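Local coordinates for putative restriction endonuclease domain-containing protein (Anabaena variabilis, PDB 3OT2) that is of unknown function but is probably a nuclease related to PD-(D/E)XK restriction endonucleases, at residues 27-32 with 74-79; 82-87 with 106-111; 138-143 with 180-185. All blocks are in the same frame, centred on the assembly; numbering follows the deposited sequence. Where two conformers were deposited one is given.

Contact 1: residues 27-32 with 74-79; sequences YIEGKI and GDHSTV
Y27 and S77 form a single antiparallel bridge of the hydrogen-bonded kind, their CA atoms 4.9 Å apart. Both bonds of the pair are made: Y27 N gives its proton to S77 O at 2.8 Å, nearly straight at 169°, and S77 N returns one to Y27 O at 3.0 Å. Y27 O also receives a CA-H...O contact from H76 CA. Beyond the bridge the segment 27-32 reverses through a type I' turn, I28 to K31, with E29 and G30 both at positive phi.

The Y27 ring leaves with CG anti to the backbone N (chi1 180°), which brings its CD2-CE2 edge against the backbone of the other segment; D75 O lies in the ring plane there, 3.4 Å from CE2. Water clasps the turns. One molecule donates to both Y27 OH and D75 OD2, while a second accepts from G30 N and donates to D75 O. The imidazole of H76 takes the turn on one face: I28 CA sits over its centre and E29 N nearer the rim, 3.5 Å from NE2. I28 CG2 approaches the same ring at 4.0 Å from CE1, whereas its CG1 branch meets T78 CG2.

The contact thus ties the hairpin of strands 25-28 and 31-34 to the small hairpin containing strand 76-78. Y27 rests on helix 12-15, with its hydroxyl also bonded to I10 O, and I28 and T78 pack on helix 119-131, whose H128 stacks with H76.

Contact 2: residues 82-87 with 106-111; sequences ISVFIW and PDWTIE
V84 and W108 pair in register, as do I82 and I110; the axes of segments 82-86 and 108-111 approach to 4.9 Å, at 169° between their N-to-C directions. Strands 82-86 and 108-112 are neighbours in the mixed sheet; these four side chains share one face, I82, W108 and I110 packing on helix 40-57. V84 CB abuts W108 CB at 3.9 Å and V84 CG2 leans on the indole at CE3, while I110 CD1 lies over one face of that indole, toward its rim. I82 and I110 meet at their CB atoms.

A classic beta bulge sets D107 and W108 against V84, whose O takes W108 N and, weakly, D107 N. P106 fills the step: its CA sits over the F85 ring, a CH-pi contact 3.8 Å from the centroid and 23° off the normal, and its CG meets S83 OG. I86 lies over one face of the D107 carboxylate, CG1 3.6 Å from D107 OD2 and CG2 3.7 Å from D107 CG.

I86 N donates to D107 OD2 at 2.9 Å and 168°, from above the carboxylate plane. R89 forms a salt bridge to that oxygen and Q135 bonds OD1, and the arginine would probably stabilise the buried negative charge.

Contact 3: residues 138-143 with 180-185; sequences WLIDPD and KDLFSW. With ACT (acetate ion), chain C.
F183, of the short helix 179-183, lies beside the end of strand 136-141, the backbones coming nearest at P142 and F183 with CA atoms 6.8 Å apart. The F183 ring has the largest share, meeting the segment 138-143 through CE1 and CZ: I140 CG2 is 3.6 Å from CE1 and P142 CA 3.7 Å from it, with D141 O close by. The I140 and F183 side chains run antiparallel alongside each other. At chi1 -60° the I140 CG1 arm stands anti to the carbonyl carbon and ends with CD1 4.2 Å from L182 CD1, while CG2, anti to the backbone N, meets the ring. L182 CD2 lies over one face of the F183 ring. In this way the C-terminal helix packs on the mixed sheet, consistent with the PD-(D/E)XK clan of the family, I140 also resting on I110 and I112 of the adjoining strand. Replacing F183 with an alanine would probably leave I140 CG2 and the backbone at P142 without their cover and open a gap between helix and strand. Just past the strand, an acetate, probably from the crystallisation liquor, accepts a bond from D143 N to its O at 2.9 Å and 164°. Its OXT is 2.7 Å from D141 OD1, where an acid group probably holds a proton. D141 OD2 bonds T120 OG1 of the second subunit, and D143 OD1 forms a salt bridge with K41.

In the fold
Contacts 2 and 3 belong to the same mixed sheet, where strands 108-112 and 136-141 are neighbours: E111 O lies 2.8 Å from I140 N, a probable hydrogen bond, and W108 meets W138 edge-to-face. Contact 2 is the most central, about 6 Å from the chain centre, and joins two strands by a backbone ladder; contact 3, about 14 Å out but buried, sets a helix on the sheet through apolar side chains. Contact 1 is partly buried, combines one bridge, two bridging waters and packing on the H76 ring, and lies across the chain's centre from contact 3. Its strand 76-78 is followed in sequence by strand 82-86 of contact 2, although their centres lie about 18 Å apart.

Contact 1: residues 27-32 with 74-79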
loop_
_atom_site.group_PDB
_atom_site.type_symbol
_atom_site.label_atom_id
_atom_site.label_comp_id
_atom_site.label_asym_id
_atom_site.label_seq_id
_atom_site.Cartn_x
_atom_site.Cartn_y
_atom_site.Cartn_z
ATOM N N TYR A 27 13.086 -14.752 1.379
ATOM C CA TYR A 27 12.411 -15.706 2.259
ATOM C C TYR A 27 11.432 -14.885 3.100
ATOM O O TYR A 27 11.847 -14.132 3.991
ATOM C CB TYR A 27 13.417 -16.510 3.096
ATOM C CG TYR A 27 12.773 -17.509 4.032
ATOM C CD1 TYR A 27 12.471 -18.801 3.607
ATOM C CD2 TYR A 27 12.504 -17.178 5.356
ATOM C CE1 TYR A 27 11.894 -19.734 4.473
ATOM C CE2 TYR A 27 11.930 -18.099 6.229
ATOM C CZ TYR A 27 11.639 -19.380 5.785
ATOM O OH TYR A 27 11.049 -20.273 6.644
ATOM N N ILE A 28 10.136 -14.955 2.732
ATOM C CA ILE A 28 9.072 -14.152 3.340
ATOM C C ILE A 28 7.964 -15.056 3.807
ATOM O O ILE A 28 7.393 -15.788 2.996
ATOM C CB ILE A 28 8.530 -13.095 2.340
ATOM C CG1 ILE A 28 9.666 -12.267 1.685
ATOM C CG2 ILE A 28 7.500 -12.184 3.035
ATOM C CD1 ILE A 28 9.321 -11.691 0.354
ATOM N N GLU A 29 7.650 -14.995 5.110
ATOM C CA GLU A 29 6.567 -15.772 5.740
ATOM C C GLU A 29 6.691 -17.279 5.418
ATOM O O GLU A 29 5.692 -17.950 5.143
ATOM C CB GLU A 29 5.190 -15.220 5.311
ATOM C CG GLU A 29 4.988 -13.761 5.700
ATOM C CD GLU A 29 3.697 -13.104 5.261
ATOM O OE1 GLU A 29 3.170 -13.484 4.189
ATOM O OE2 GLU A 29 3.259 -12.147 5.940
ATOM N N GLY A 30 7.922 -17.778 5.428
ATOM C CA GLY A 30 8.227 -19.181 5.161
ATOM C C GLY A 30 8.259 -19.596 3.701
ATOM O O GLY A 30 8.496 -20.767 3.413
ATOM N N LYS A 31 8.032 -18.645 2.769
ATOM C CA LYS A 31 7.995 -18.900 1.327
ATOM C C LYS A 31 9.209 -18.300 0.626
ATOM O O LYS A 31 9.697 -17.238 1.023
ATOM C CB LYS A 31 6.717 -18.314 0.697
ATOM C CG LYS A 31 5.404 -18.786 1.324
ATOM C CD LYS A 31 4.233 -17.892 0.899
ATOM C CE LYS A 31 2.975 -18.128 1.701
ATOM N NZ LYS A 31 3.026 -17.492 3.049
ATOM N N ILE A 32 9.682 -18.976 -0.421
ATOM C CA ILE A 32 10.797 -18.490 -1.226
ATOM C C ILE A 32 10.197 -17.787 -2.448
ATOM O O ILE A 32 9.448 -18.412 -3.212
ATOM C CB ILE A 32 11.803 -19.608 -1.608
ATOM C CG1 ILE A 32 12.384 -20.287 -0.349
ATOM C CG2 ILE A 32 12.913 -19.035 -2.502
ATOM C CD1 ILE A 32 13.211 -21.582 -0.602
ATOM N N GLY A 74 14.068 -10.888 11.826
ATOM C CA GLY A 74 12.691 -11.227 12.182
ATOM C C GLY A 74 12.103 -12.408 11.439
ATOM O O GLY A 74 10.932 -12.362 11.049
ATOM N N ASP A 75 12.923 -13.465 11.230
ATOM C CA ASP A 75 12.598 -14.731 10.549
ATOM C C ASP A 75 12.396 -14.556 9.015
ATOM O O ASP A 75 11.884 -15.465 8.344
ATOM C CB ASP A 75 11.386 -15.445 11.188
ATOM C CG ASP A 75 11.251 -16.915 10.827
ATOM O OD1 ASP A 75 12.273 -17.641 10.886
ATOM O OD2 ASP A 75 10.123 -17.337 10.458
ATOM N N HIS A 76 12.842 -13.413 8.458
ATOM C CA HIS A 76 12.762 -13.141 7.019
ATOM C C HIS A 76 14.139 -12.847 6.472
ATOM O O HIS A 76 14.993 -12.355 7.210
ATOM C CB HIS A 76 11.836 -11.930 6.711
ATOM C CG HIS A 76 10.366 -12.125 6.987
ATOM N ND1 HIS A 76 9.422 -11.234 6.490
ATOM C CD2 HIS A 76 9.724 -13.069 7.723
ATOM C CE1 HIS A 76 8.250 -11.663 6.941
ATOM N NE2 HIS A 76 8.384 -12.757 7.694
ATOM N N SER A 77 14.339 -13.088 5.177
ATOM C CA SER A 77 15.591 -12.754 4.493
ATOM C C SER A 77 15.234 -12.053 3.187
ATOM O O SER A 77 14.757 -12.694 2.250
ATOM C CB SER A 77 16.448 -13.991 4.263
ATOM O OG SER A 77 17.663 -13.560 3.684
ATOM N N THR A 78 15.398 -10.726 3.157
ATOM C CA THR A 78 14.971 -9.913 2.024
ATOM C C THR A 78 16.122 -9.163 1.365
ATOM O O THR A 78 17.210 -9.045 1.925
ATOM C CB THR A 78 13.873 -8.919 2.457
ATOM O OG1 THR A 78 14.341 -8.105 3.536
ATOM C CG2 THR A 78 12.565 -9.625 2.846
ATOM N N VAL A 79 15.865 -8.680 0.147
ATOM C CA VAL A 79 16.830 -7.940 -0.652
ATOM C C VAL A 79 16.147 -6.654 -1.138
ATOM O O VAL A 79 15.708 -6.594 -2.291
ATOM C CB VAL A 79 17.423 -8.780 -1.822
ATOM C CG1 VAL A 79 18.575 -8.035 -2.500
ATOM C CG2 VAL A 79 17.891 -10.153 -1.354
HETATM O O HOH W 1 9.710 -19.754 9.112
HETATM O O HOH W 2 9.379 -16.360 7.287
#

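Contact 2: residues 82-87 with 106-111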
loop_
_atom_site.group_PDB
_atom_site.type_symbol
_atom_site.label_atom_id
_atom_site.label_comp_id
_atom_site.label_asym_id
_atom_site.label_seq_id
_atom_site.Cartn_x
_atom_site.Cartn_y
_atom_site.Cartn_z
ATOM N N ILE A 82 17.112 -0.825 -2.511
ATOM C CA ILE A 82 18.129 0.042 -1.875
ATOM C C ILE A 82 17.938 -0.038 -0.377
ATOM O O ILE A 82 16.828 0.122 0.107
ATOM C CB ILE A 82 18.099 1.512 -2.357
ATOM C CG1 ILE A 82 18.187 1.611 -3.896
ATOM C CG2 ILE A 82 19.192 2.372 -1.670
ATOM C CD1 ILE A 82 17.624 2.873 -4.440
ATOM N N SER A 83 19.034 -0.285 0.348
ATOM C CA SER A 83 19.090 -0.292 1.807
ATOM C C SER A 83 20.045 0.792 2.262
ATOM O O SER A 83 21.173 0.856 1.774
ATOM C CB SER A 83 19.592 -1.649 2.294
ATOM O OG SER A 83 18.516 -2.554 2.215
ATOM N N VAL A 84 19.611 1.634 3.191
ATOM C CA VAL A 84 20.455 2.714 3.707
ATOM C C VAL A 84 20.673 2.471 5.205
ATOM O O VAL A 84 19.715 2.280 5.960
ATOM C CB VAL A 84 19.901 4.142 3.407
ATOM C CG1 VAL A 84 20.957 5.203 3.693
ATOM C CG2 VAL A 84 19.415 4.270 1.958
ATOM N N PHE A 85 21.947 2.435 5.619
ATOM C CA PHE A 85 22.309 2.215 7.032
ATOM C C PHE A 85 23.128 3.360 7.546
ATOM O O PHE A 85 24.079 3.751 6.875
ATOM C CB PHE A 85 23.153 0.920 7.177
ATOM C CG PHE A 85 22.395 -0.368 6.985
ATOM C CD1 PHE A 85 22.217 -0.905 5.721
ATOM C CD2 PHE A 85 21.885 -1.062 8.076
ATOM C CE1 PHE A 85 21.515 -2.093 5.546
ATOM C CE2 PHE A 85 21.203 -2.267 7.901
ATOM C CZ PHE A 85 21.021 -2.773 6.638
ATOM N N ILE A 86 22.812 3.863 8.760
ATOM C CA ILE A 86 23.605 4.907 9.415
ATOM C C ILE A 86 24.958 4.247 9.752
ATOM O O ILE A 86 25.020 3.005 9.873
ATOM C CB ILE A 86 22.896 5.575 10.630
ATOM C CG1 ILE A 86 22.747 4.596 11.837
ATOM C CG2 ILE A 86 21.548 6.195 10.180
ATOM C CD1 ILE A 86 22.148 5.205 13.141
ATOM N N TRP A 87 26.040 5.056 9.839
ATOM C CA TRP A 87 27.390 4.535 9.987
ATOM C C TRP A 87 27.555 3.595 11.163
ATOM O O TRP A 87 28.136 2.531 10.971
ATOM C CB TRP A 87 28.418 5.666 10.085
ATOM C CG TRP A 87 29.680 5.360 9.328
ATOM C CD1 TRP A 87 30.859 4.910 9.851
ATOM C CD2 TRP A 87 29.866 5.417 7.901
ATOM N NE1 TRP A 87 31.770 4.702 8.840
ATOM C CE2 TRP A 87 31.188 5.012 7.635
ATOM C CE3 TRP A 87 29.035 5.749 6.818
ATOM C CZ2 TRP A 87 31.711 4.967 6.328
ATOM C CZ3 TRP A 87 29.561 5.718 5.533
ATOM C CH2 TRP A 87 30.891 5.351 5.301
ATOM N N PRO A 106 17.395 -2.228 7.573
ATOM C CA PRO A 106 18.017 -0.943 7.168
ATOM C C PRO A 106 17.441 0.229 7.952
ATOM O O PRO A 106 16.336 0.126 8.468
ATOM C CB PRO A 106 17.658 -0.807 5.675
ATOM C CG PRO A 106 17.068 -2.122 5.265
ATOM C CD PRO A 106 16.546 -2.787 6.503
ATOM N N ASP A 107 18.146 1.358 8.015
ATOM C CA ASP A 107 17.569 2.552 8.640
ATOM C C ASP A 107 16.533 3.149 7.699
ATOM O O ASP A 107 15.542 3.731 8.125
ATOM C CB ASP A 107 18.680 3.572 8.946
ATOM C CG ASP A 107 19.471 3.130 10.140
ATOM O OD1 ASP A 107 18.978 3.324 11.275
ATOM O OD2 ASP A 107 20.521 2.463 9.941
ATOM N N TRP A 108 16.754 2.968 6.405
ATOM C CA TRP A 108 15.891 3.488 5.359
ATOM C C TRP A 108 15.844 2.473 4.213
ATOM O O TRP A 108 16.891 2.115 3.659
ATOM C CB TRP A 108 16.424 4.867 4.912
ATOM C CG TRP A 108 15.683 5.580 3.809
ATOM C CD1 TRP A 108 14.395 5.371 3.385
ATOM C CD2 TRP A 108 16.171 6.717 3.079
ATOM N NE1 TRP A 108 14.082 6.265 2.381
ATOM C CE2 TRP A 108 15.150 7.120 2.195
ATOM C CE3 TRP A 108 17.400 7.425 3.072
ATOM C CZ2 TRP A 108 15.316 8.199 1.309
ATOM C CZ3 TRP A 108 17.553 8.503 2.202
ATOM C CH2 TRP A 108 16.533 8.865 1.323
ATOM N N THR A 109 14.636 1.960 3.910
ATOM C CA THR A 109 14.466 0.990 2.831
ATOM C C THR A 109 13.766 1.669 1.658
ATOM O O THR A 109 12.803 2.401 1.856
ATOM C CB THR A 109 13.752 -0.311 3.293
ATOM O OG1 THR A 109 13.699 -1.215 2.191
ATOM C CG2 THR A 109 12.304 -0.090 3.767
ATOM N N ILE A 110 14.258 1.437 0.442
ATOM C CA ILE A 110 13.639 2.001 -0.759
ATOM C C ILE A 110 13.333 0.867 -1.721
ATOM O O ILE A 110 14.222 0.101 -2.077
ATOM C CB ILE A 110 14.500 3.105 -1.420
ATOM C CG1 ILE A 110 14.768 4.269 -0.432
ATOM C CG2 ILE A 110 13.850 3.601 -2.717
ATOM C CD1 ILE A 110 15.953 5.049 -0.742
ATOM N N GLU A 111 12.052 0.754 -2.106
ATOM C CA GLU A 111 11.568 -0.241 -3.044
ATOM C C GLU A 111 11.014 0.466 -4.245
ATOM O O GLU A 111 10.285 1.447 -4.106
ATOM C CB GLU A 111 10.498 -1.142 -2.405
ATOM C CG GLU A 111 11.003 -1.916 -1.192
ATOM C CD GLU A 111 11.861 -3.141 -1.480
ATOM O OE1 GLU A 111 12.363 -3.300 -2.620
ATOM O OE2 GLU A 111 12.053 -3.939 -0.543
#

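Contact 3: residues 138-143 with 180-185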
loop_
_atom_site.group_PDB
_atom_site.type_symbol
_atom_site.label_atom_id
_atom_site.label_comp_id
_atom_site.label_asym_id
_atom_site.label_seq_id
_atom_site.Cartn_x
_atom_site.Cartn_y
_atom_site.Cartn_z
ATOM N N TRP A 138 10.346 3.849 1.669
ATOM C CA TRP A 138 9.874 4.492 0.451
ATOM C C TRP A 138 9.385 3.442 -0.514
ATOM O O TRP A 138 10.122 2.496 -0.805
ATOM C CB TRP A 138 11.000 5.279 -0.268
ATOM C CG TRP A 138 11.248 6.704 0.149
ATOM C CD1 TRP A 138 10.803 7.345 1.267
ATOM C CD2 TRP A 138 12.100 7.625 -0.533
ATOM N NE1 TRP A 138 11.265 8.640 1.284
ATOM C CE2 TRP A 138 12.058 8.842 0.179
ATOM C CE3 TRP A 138 12.850 7.555 -1.726
ATOM C CZ2 TRP A 138 12.742 9.988 -0.257
ATOM C CZ3 TRP A 138 13.520 8.688 -2.161
ATOM C CH2 TRP A 138 13.467 9.888 -1.429
ATOM N N LEU A 139 8.172 3.610 -1.031
ATOM C CA LEU A 139 7.656 2.755 -2.093
ATOM C C LEU A 139 7.474 3.670 -3.293
ATOM O O LEU A 139 6.586 4.527 -3.293
ATOM C CB LEU A 139 6.363 1.991 -1.719
ATOM C CG LEU A 139 5.709 1.188 -2.869
ATOM C CD1 LEU A 139 6.700 0.276 -3.557
ATOM C CD2 LEU A 139 4.535 0.394 -2.371
ATOM N N ILE A 140 8.375 3.549 -4.264
ATOM C CA ILE A 140 8.380 4.370 -5.481
ATOM C C ILE A 140 7.607 3.636 -6.570
ATOM O O ILE A 140 7.892 2.473 -6.857
ATOM C CB ILE A 140 9.833 4.714 -5.955
ATOM C CG1 ILE A 140 10.605 5.508 -4.881
ATOM C CG2 ILE A 140 9.810 5.451 -7.342
ATOM C CD1 ILE A 140 12.115 5.653 -5.136
ATOM N N ASP A 141 6.625 4.315 -7.160
ATOM C CA ASP A 141 5.822 3.769 -8.252
ATOM C C ASP A 141 6.123 4.592 -9.516
ATOM O O ASP A 141 5.514 5.648 -9.698
ATOM C CB ASP A 141 4.322 3.794 -7.903
ATOM C CG ASP A 141 3.430 3.213 -8.993
ATOM O OD1 ASP A 141 3.883 3.119 -10.156
ATOM O OD2 ASP A 141 2.316 2.797 -8.675
ATOM N N PRO A 142 7.063 4.149 -10.379
ATOM C CA PRO A 142 7.421 4.963 -11.568
ATOM C C PRO A 142 6.233 5.266 -12.468
ATOM O O PRO A 142 6.063 6.426 -12.840
ATOM C CB PRO A 142 8.471 4.110 -12.291
ATOM C CG PRO A 142 9.107 3.325 -11.167
ATOM C CD PRO A 142 7.930 2.962 -10.274
ATOM N N ASP A 143 5.367 4.265 -12.739
ATOM C CA ASP A 143 4.215 4.452 -13.604
ATOM C C ASP A 143 3.268 5.530 -13.107
ATOM O O ASP A 143 2.752 6.292 -13.917
ATOM C CB ASP A 143 3.439 3.135 -13.804
ATOM C CG ASP A 143 4.121 2.090 -14.684
ATOM O OD1 ASP A 143 5.110 2.435 -15.378
ATOM O OD2 ASP A 143 3.682 0.925 -14.658
ATOM N N LYS A 180 9.250 15.676 -9.202
ATOM C CA LYS A 180 9.661 15.990 -10.575
ATOM C C LYS A 180 11.134 15.571 -10.813
ATOM O O LYS A 180 11.419 14.961 -11.844
ATOM C CB LYS A 180 9.391 17.471 -10.876
ATOM C CG LYS A 180 10.492 18.285 -11.555
ATOM C CD LYS A 180 9.937 19.528 -12.244
ATOM C CE LYS A 180 9.439 20.598 -11.297
ATOM N NZ LYS A 180 10.507 21.558 -10.866
ATOM N N ASP A 181 12.028 15.809 -9.831
ATOM C CA ASP A 181 13.441 15.434 -9.930
ATOM C C ASP A 181 13.606 13.926 -9.968
ATOM O O ASP A 181 14.383 13.420 -10.778
ATOM C CB ASP A 181 14.274 16.007 -8.759
ATOM C CG ASP A 181 14.551 17.505 -8.814
ATOM O OD1 ASP A 181 14.431 18.094 -9.909
ATOM O OD2 ASP A 181 14.885 18.086 -7.752
ATOM N N LEU A 182 12.886 13.210 -9.090
ATOM C CA LEU A 182 12.964 11.762 -9.021
ATOM C C LEU A 182 12.583 11.115 -10.357
ATOM O O LEU A 182 13.341 10.306 -10.879
ATOM C CB LEU A 182 12.018 11.243 -7.919
ATOM C CG LEU A 182 12.403 9.963 -7.165
ATOM C CD1 LEU A 182 11.411 9.706 -6.050
ATOM C CD2 LEU A 182 12.446 8.756 -8.061
ATOM N N PHE A 183 11.404 11.442 -10.889
ATOM C CA PHE A 183 10.909 10.791 -12.098
ATOM C C PHE A 183 11.548 11.365 -13.388
ATOM O O PHE A 183 11.460 10.723 -14.433
ATOM C CB PHE A 183 9.366 10.765 -12.119
ATOM C CG PHE A 183 8.875 9.974 -10.913
ATOM C CD1 PHE A 183 9.051 8.597 -10.845
ATOM C CD2 PHE A 183 8.331 10.621 -9.803
ATOM C CE1 PHE A 183 8.683 7.877 -9.693
ATOM C CE2 PHE A 183 7.965 9.898 -8.651
ATOM C CZ PHE A 183 8.150 8.533 -8.603
ATOM N N SER A 184 12.329 12.454 -13.288
ATOM C CA SER A 184 13.104 12.967 -14.427
ATOM C C SER A 184 14.267 11.992 -14.742
ATOM O O SER A 184 14.851 12.039 -15.833
ATOM C CB SER A 184 13.651 14.367 -14.144
ATOM O OG SER A 184 14.771 14.317 -13.271
ATOM N N TRP A 185 14.603 11.109 -13.776
ATOM C CA TRP A 185 15.669 10.121 -13.952
ATOM C C TRP A 185 15.271 9.062 -14.990
ATOM O O TRP A 185 16.119 8.260 -15.386
ATOM C CB TRP A 185 16.023 9.454 -12.613
ATOM C CG TRP A 185 16.493 10.405 -11.540
ATOM C CD1 TRP A 185 17.055 11.641 -11.712
ATOM C CD2 TRP A 185 16.493 10.156 -10.125
ATOM N NE1 TRP A 185 17.385 12.184 -10.486
ATOM C CE2 TRP A 185 17.052 11.293 -9.498
ATOM C CE3 TRP A 185 16.108 9.063 -9.328
ATOM C CZ2 TRP A 185 17.250 11.362 -8.115
ATOM C CZ3 TRP A 185 16.263 9.150 -7.948
ATOM C CH2 TRP A 185 16.819 10.292 -7.354
HETATM C C ACT C . 4.950 0.512 -11.878
HETATM O O ACT C . 5.652 1.498 -12.036
HETATM O OXT ACT C . 3.817 0.624 -11.303
HETATM C CH3 ACT C . 5.416 -0.799 -12.460
#